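Local structure of Kiaa0380 (Homo sapiens, 1HTJ) at residues M129-I132 against Q133-H137; G45-L48 against R49-S53. The protein probably couples heterotrimeric G protein signalling to Rho GTPases as a guanine nucleotide exchange factor, with an RGS-like domain likely to engage G protein alpha subunits. The protein carries 3 engineered substitutions. All blocks are in the same frame, centred on the assembly; numbering follows the deposited sequence.

Contact 1 (M129-I132 against Q133-H137); sequences MPEI and QEQIH
Met129, present as selenomethionine, and Gln133 curl toward each other one turn apart because both chains are bent: Met129 folds at chi2 and chi3, while Gln133 has CG beside its backbone N and bends again at chi2 (-53°). The two side chains slant across each other, and Met129 CE comes to 3.3 Å from Gln133 CG; the still closer approach of CE to the amide nitrogen is doubtful. In the backbone, Gln133 N makes a nearly linear bond of 2.8 Å to Met129 O. Shortening Gln133 to an alanine would remove CG and the amide, which would probably leave the bent chain of Met129 with less to lie against. Neither Pro130 N, which has no hydrogen, nor Glu131 N bonds to the preceding turn, and the helix is kinked there; the Pro130 carbonyl still accepts from Glu134 N at 3.1 Å. This is the middle of helix 118-144 of the RGS-like domain, an amphipathic stretch with carboxylates on one side and isoleucines on the other. Glu134 is exposed and Glu131 partly so, its chain touching Pro59; OE2 of Glu131 lies 5.7 Å from OE1 of Glu134, a separation that would make any mutual repulsion modest. Gln135 extends its chain past the Glu131 carbonyl, its CG 3.1 Å from Glu131 O, and carries NE2 to a hydrogen bond with the backbone O of Asp56, which gives the NE2 end of this buried side chain a partner. On the inner side Ile132 CG2 meets Ile136 CD1 at 4.3 Å, branched aliphatics suiting a buried stripe. Ile132 also packs on Leu34, Pro59 and Tyr63, residues of helices 34-39 and 58-69.

Contact 2 (G45-L48 against R49-S53); sequences GVFL and RYIFS
Over one face of the Phe47 ring lies Ile51, its CG1 4.1 Å above the plane and over the centre. CD1 of the same isoleucine makes an off-centre CH-pi contact, 4.2 Å from the centroid of the Phe47 ring. The phenylalanine gets there with CG opposite its own backbone N (chi1 -178°), and Ile51, with CG1 beside its N and CD1 turned at chi2 (-67°), lays its end across the ring. Tyr50 CD2 approaches the Phe47 ring obliquely, 4.3 Å from Phe47 CE1, while the carbonyl O of Phe47 sits at the edge of the Tyr50 ring, near its plane. A second apolar pair follows on another side of the helix: Leu48 and Phe52 run side by side in the same direction, with Leu48 CD2 4.0 Å from Phe52 CE2. Their backbones are tied by a nearly straight bond of 2.7 Å from Phe52 N to Leu48 O. Arg49 O is gripped twice by Ser53, from opposite faces of the carbonyl plane: by the amide N, and by OG at 2.7 Å, a usual way for a serine to satisfy its hydroxyl within a helix. These residues make up most of helix 41-54, which is sandwiched in the all-helical RGS-like fold. Phe47, Tyr50 and Ile51 face helix 118-144, where the Tyr50 ring meets that of Tyr139; Leu48 and Phe52 lie against helix 186-202, Phe52 reaching helix 163-182 as well; and Arg49 also meets helix 163-182, giving NH1 to Gln173 OE1.

Reading from the N terminus, the chain first passes through contact 2 within helix 41-54, then helices 58-69, 76-89 and 101-112, and enters contact 1 midway along helix 118-144. Each contact joins successive turns of a single helix, so neither closes a loop; they stand in series, without nesting or crossing. Distant in sequence, they nevertheless touch, with centres about 13 Å apart. Ile136 CG1 packs 3.6 Å from Phe47 CZ, and the Gln135 side chain lies against Ile51, so the inward side of residues 133-137, Gln135 and Ile136, packs on the Phe47-Ile51 pair and joins helix 118-144 to helix 41-54 within the RGS-like domain.

Contact 1 (M129-I132 against Q133-H137)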
loop_
_atom_site.group_PDB
_atom_site.type_symbol
_atom_site.label_atom_id
_atom_site.label_comp_id
_atom_site.label_asym_id
_atom_site.label_seq_id
_atom_site.Cartn_x
_atom_site.Cartn_y
_atom_site.Cartn_z
HETATM N N MSE A 129 11.043 3.884 -0.821
HETATM C CA MSE A 129 11.017 4.451 0.522
HETATM C C MSE A 129 11.079 5.955 0.631
HETATM O O MSE A 129 10.299 6.560 1.361
HETATM C CB MSE A 129 12.124 3.844 1.375
HETATM C CG MSE A 129 11.693 2.590 2.091
HETATM SE SE MSE A 129 10.043 2.890 3.076
HETATM C CE MSE A 129 10.492 4.579 3.893
ATOM N N PRO A 130 12.018 6.581 -0.078
ATOM C CA PRO A 130 12.150 8.038 -0.033
ATOM C C PRO A 130 10.830 8.782 -0.290
ATOM O O PRO A 130 10.495 9.724 0.439
ATOM C CB PRO A 130 13.195 8.316 -1.112
ATOM C CG PRO A 130 14.055 7.108 -1.041
ATOM C CD PRO A 130 13.046 5.992 -0.950
ATOM N N GLU A 131 10.085 8.364 -1.318
ATOM C CA GLU A 131 8.820 9.033 -1.634
ATOM C C GLU A 131 7.755 8.687 -0.612
ATOM O O GLU A 131 6.913 9.512 -0.267
ATOM C CB GLU A 131 8.338 8.682 -3.044
ATOM C CG GLU A 131 7.027 9.383 -3.439
ATOM C CD GLU A 131 6.791 9.427 -4.959
ATOM O OE1 GLU A 131 7.375 8.597 -5.690
ATOM O OE2 GLU A 131 6.011 10.290 -5.426
ATOM N N ILE A 132 7.789 7.462 -0.122
ATOM C CA ILE A 132 6.828 7.071 0.883
ATOM C C ILE A 132 7.050 7.946 2.130
ATOM O O ILE A 132 6.096 8.459 2.716
ATOM C CB ILE A 132 6.983 5.587 1.239
ATOM C CG1 ILE A 132 6.648 4.737 0.009
ATOM C CG2 ILE A 132 6.097 5.241 2.415
ATOM C CD1 ILE A 132 6.692 3.231 0.242
ATOM N N GLN A 133 8.313 8.129 2.512
ATOM C CA GLN A 133 8.657 8.933 3.678
ATOM C C GLN A 133 8.142 10.347 3.521
ATOM O O GLN A 133 7.570 10.917 4.444
ATOM C CB GLN A 133 10.173 8.973 3.883
ATOM C CG GLN A 133 10.737 7.751 4.592
ATOM C CD GLN A 133 10.024 7.464 5.902
ATOM O OE1 GLN A 133 9.796 8.372 6.713
ATOM N NE2 GLN A 133 9.668 6.196 6.122
ATOM N N GLU A 134 8.361 10.910 2.343
ATOM C CA GLU A 134 7.910 12.256 2.056
ATOM C C GLU A 134 6.383 12.331 2.227
ATOM O O GLU A 134 5.867 13.266 2.843
ATOM C CB GLU A 134 8.303 12.612 0.634
ATOM C CG GLU A 134 8.242 14.077 0.328
ATOM C CD GLU A 134 8.070 14.323 -1.151
ATOM O OE1 GLU A 134 8.857 13.742 -1.947
ATOM O OE2 GLU A 134 7.143 15.093 -1.511
ATOM N N GLN A 135 5.666 11.343 1.689
ATOM C CA GLN A 135 4.217 11.298 1.824
ATOM C C GLN A 135 3.846 11.161 3.302
ATOM O O GLN A 135 2.855 11.734 3.757
ATOM C CB GLN A 135 3.639 10.124 1.024
ATOM C CG GLN A 135 3.879 10.226 -0.499
ATOM C CD GLN A 135 3.226 9.098 -1.275
ATOM O OE1 GLN A 135 2.890 8.060 -0.704
ATOM N NE2 GLN A 135 3.059 9.284 -2.581
ATOM N N ILE A 136 4.636 10.396 4.049
ATOM C CA ILE A 136 4.379 10.239 5.473
ATOM C C ILE A 136 4.479 11.616 6.151
ATOM O O ILE A 136 3.657 11.963 6.995
ATOM C CB ILE A 136 5.367 9.231 6.118
ATOM C CG1 ILE A 136 4.793 7.817 5.979
ATOM C CG2 ILE A 136 5.612 9.580 7.594
ATOM C CD1 ILE A 136 5.695 6.706 6.479
ATOM N N HIS A 137 5.472 12.402 5.753
ATOM C CA HIS A 137 5.651 13.742 6.299
ATOM C C HIS A 137 4.426 14.598 5.938
ATOM O O HIS A 137 3.856 15.307 6.776
ATOM C CB HIS A 137 6.927 14.382 5.713
ATOM C CG HIS A 137 6.918 15.883 5.740
ATOM N ND1 HIS A 137 7.042 16.612 6.907
ATOM C CD2 HIS A 137 6.709 16.788 4.751
ATOM C CE1 HIS A 137 6.901 17.899 6.637
ATOM N NE2 HIS A 137 6.697 18.033 5.337
#

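Contact 2 (G45-L48 against R49-S53)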
loop_
_atom_site.group_PDB
_atom_site.type_symbol
_atom_site.label_atom_id
_atom_site.label_comp_id
_atom_site.label_asym_id
_atom_site.label_seq_id
_atom_site.Cartn_x
_atom_site.Cartn_y
_atom_site.Cartn_z
ATOM N N GLY A 45 -5.050 2.476 6.746
ATOM C CA GLY A 45 -6.224 2.856 5.989
ATOM C C GLY A 45 -6.382 4.364 5.964
ATOM O O GLY A 45 -6.587 4.950 4.907
ATOM N N VAL A 46 -6.289 5.000 7.124
ATOM C CA VAL A 46 -6.407 6.449 7.200
ATOM C C VAL A 46 -5.346 7.065 6.271
ATOM O O VAL A 46 -5.656 7.905 5.427
ATOM C CB VAL A 46 -6.175 6.951 8.654
ATOM C CG1 VAL A 46 -6.031 8.465 8.674
ATOM C CG2 VAL A 46 -7.331 6.519 9.542
ATOM N N PHE A 47 -4.101 6.636 6.431
ATOM C CA PHE A 47 -3.008 7.131 5.615
ATOM C C PHE A 47 -3.283 6.919 4.124
ATOM O O PHE A 47 -2.990 7.788 3.296
ATOM C CB PHE A 47 -1.704 6.434 6.035
ATOM C CG PHE A 47 -0.472 6.913 5.288
ATOM C CD1 PHE A 47 -0.259 8.278 5.059
ATOM C CD2 PHE A 47 0.480 5.996 4.821
ATOM C CE1 PHE A 47 0.877 8.723 4.381
ATOM C CE2 PHE A 47 1.613 6.427 4.145
ATOM C CZ PHE A 47 1.813 7.806 3.923
ATOM N N LEU A 48 -3.864 5.771 3.787
ATOM C CA LEU A 48 -4.160 5.445 2.398
ATOM C C LEU A 48 -5.235 6.365 1.820
ATOM O O LEU A 48 -5.192 6.734 0.652
ATOM C CB LEU A 48 -4.580 3.970 2.289
ATOM C CG LEU A 48 -3.431 2.951 2.302
ATOM C CD1 LEU A 48 -3.967 1.543 2.470
ATOM C CD2 LEU A 48 -2.677 3.050 0.993
ATOM N N ARG A 49 -6.197 6.746 2.644
ATOM C CA ARG A 49 -7.253 7.641 2.184
ATOM C C ARG A 49 -6.626 8.962 1.745
ATOM O O ARG A 49 -7.020 9.543 0.743
ATOM C CB ARG A 49 -8.282 7.861 3.306
ATOM C CG ARG A 49 -9.140 6.630 3.532
ATOM C CD ARG A 49 -10.080 6.767 4.706
ATOM N NE ARG A 49 -11.087 7.795 4.503
ATOM C CZ ARG A 49 -12.155 7.949 5.287
ATOM N NH1 ARG A 49 -12.340 7.147 6.318
ATOM N NH2 ARG A 49 -13.048 8.897 5.038
ATOM N N TYR A 50 -5.634 9.423 2.500
ATOM C CA TYR A 50 -4.947 10.649 2.155
ATOM C C TYR A 50 -4.237 10.417 0.822
ATOM O O TYR A 50 -4.387 11.200 -0.121
ATOM C CB TYR A 50 -3.922 11.034 3.238
ATOM C CG TYR A 50 -2.896 12.039 2.736
ATOM C CD1 TYR A 50 -3.264 13.349 2.418
ATOM C CD2 TYR A 50 -1.580 11.644 2.475
ATOM C CE1 TYR A 50 -2.338 14.240 1.835
ATOM C CE2 TYR A 50 -0.659 12.513 1.896
ATOM C CZ TYR A 50 -1.036 13.808 1.570
ATOM O OH TYR A 50 -0.126 14.638 0.933
ATOM N N ILE A 51 -3.475 9.334 0.742
ATOM C CA ILE A 51 -2.743 9.015 -0.478
ATOM C C ILE A 51 -3.681 8.972 -1.689
ATOM O O ILE A 51 -3.484 9.687 -2.670
ATOM C CB ILE A 51 -2.053 7.636 -0.379
ATOM C CG1 ILE A 51 -1.045 7.615 0.780
ATOM C CG2 ILE A 51 -1.394 7.296 -1.720
ATOM C CD1 ILE A 51 0.151 8.516 0.609
ATOM N N PHE A 52 -4.701 8.122 -1.612
ATOM C CA PHE A 52 -5.644 7.970 -2.715
ATOM C C PHE A 52 -6.287 9.287 -3.143
ATOM O O PHE A 52 -6.540 9.493 -4.328
ATOM C CB PHE A 52 -6.734 6.958 -2.356
ATOM C CG PHE A 52 -6.297 5.515 -2.482
ATOM C CD1 PHE A 52 -7.241 4.508 -2.718
ATOM C CD2 PHE A 52 -4.956 5.157 -2.352
ATOM C CE1 PHE A 52 -6.856 3.173 -2.820
ATOM C CE2 PHE A 52 -4.559 3.811 -2.454
ATOM C CZ PHE A 52 -5.509 2.826 -2.688
ATOM N N SER A 53 -6.532 10.172 -2.174
ATOM C CA SER A 53 -7.149 11.467 -2.444
ATOM C C SER A 53 -6.229 12.543 -2.992
ATOM O O SER A 53 -6.649 13.324 -3.839
ATOM C CB SER A 53 -7.772 12.052 -1.173
ATOM O OG SER A 53 -8.740 11.185 -0.604
#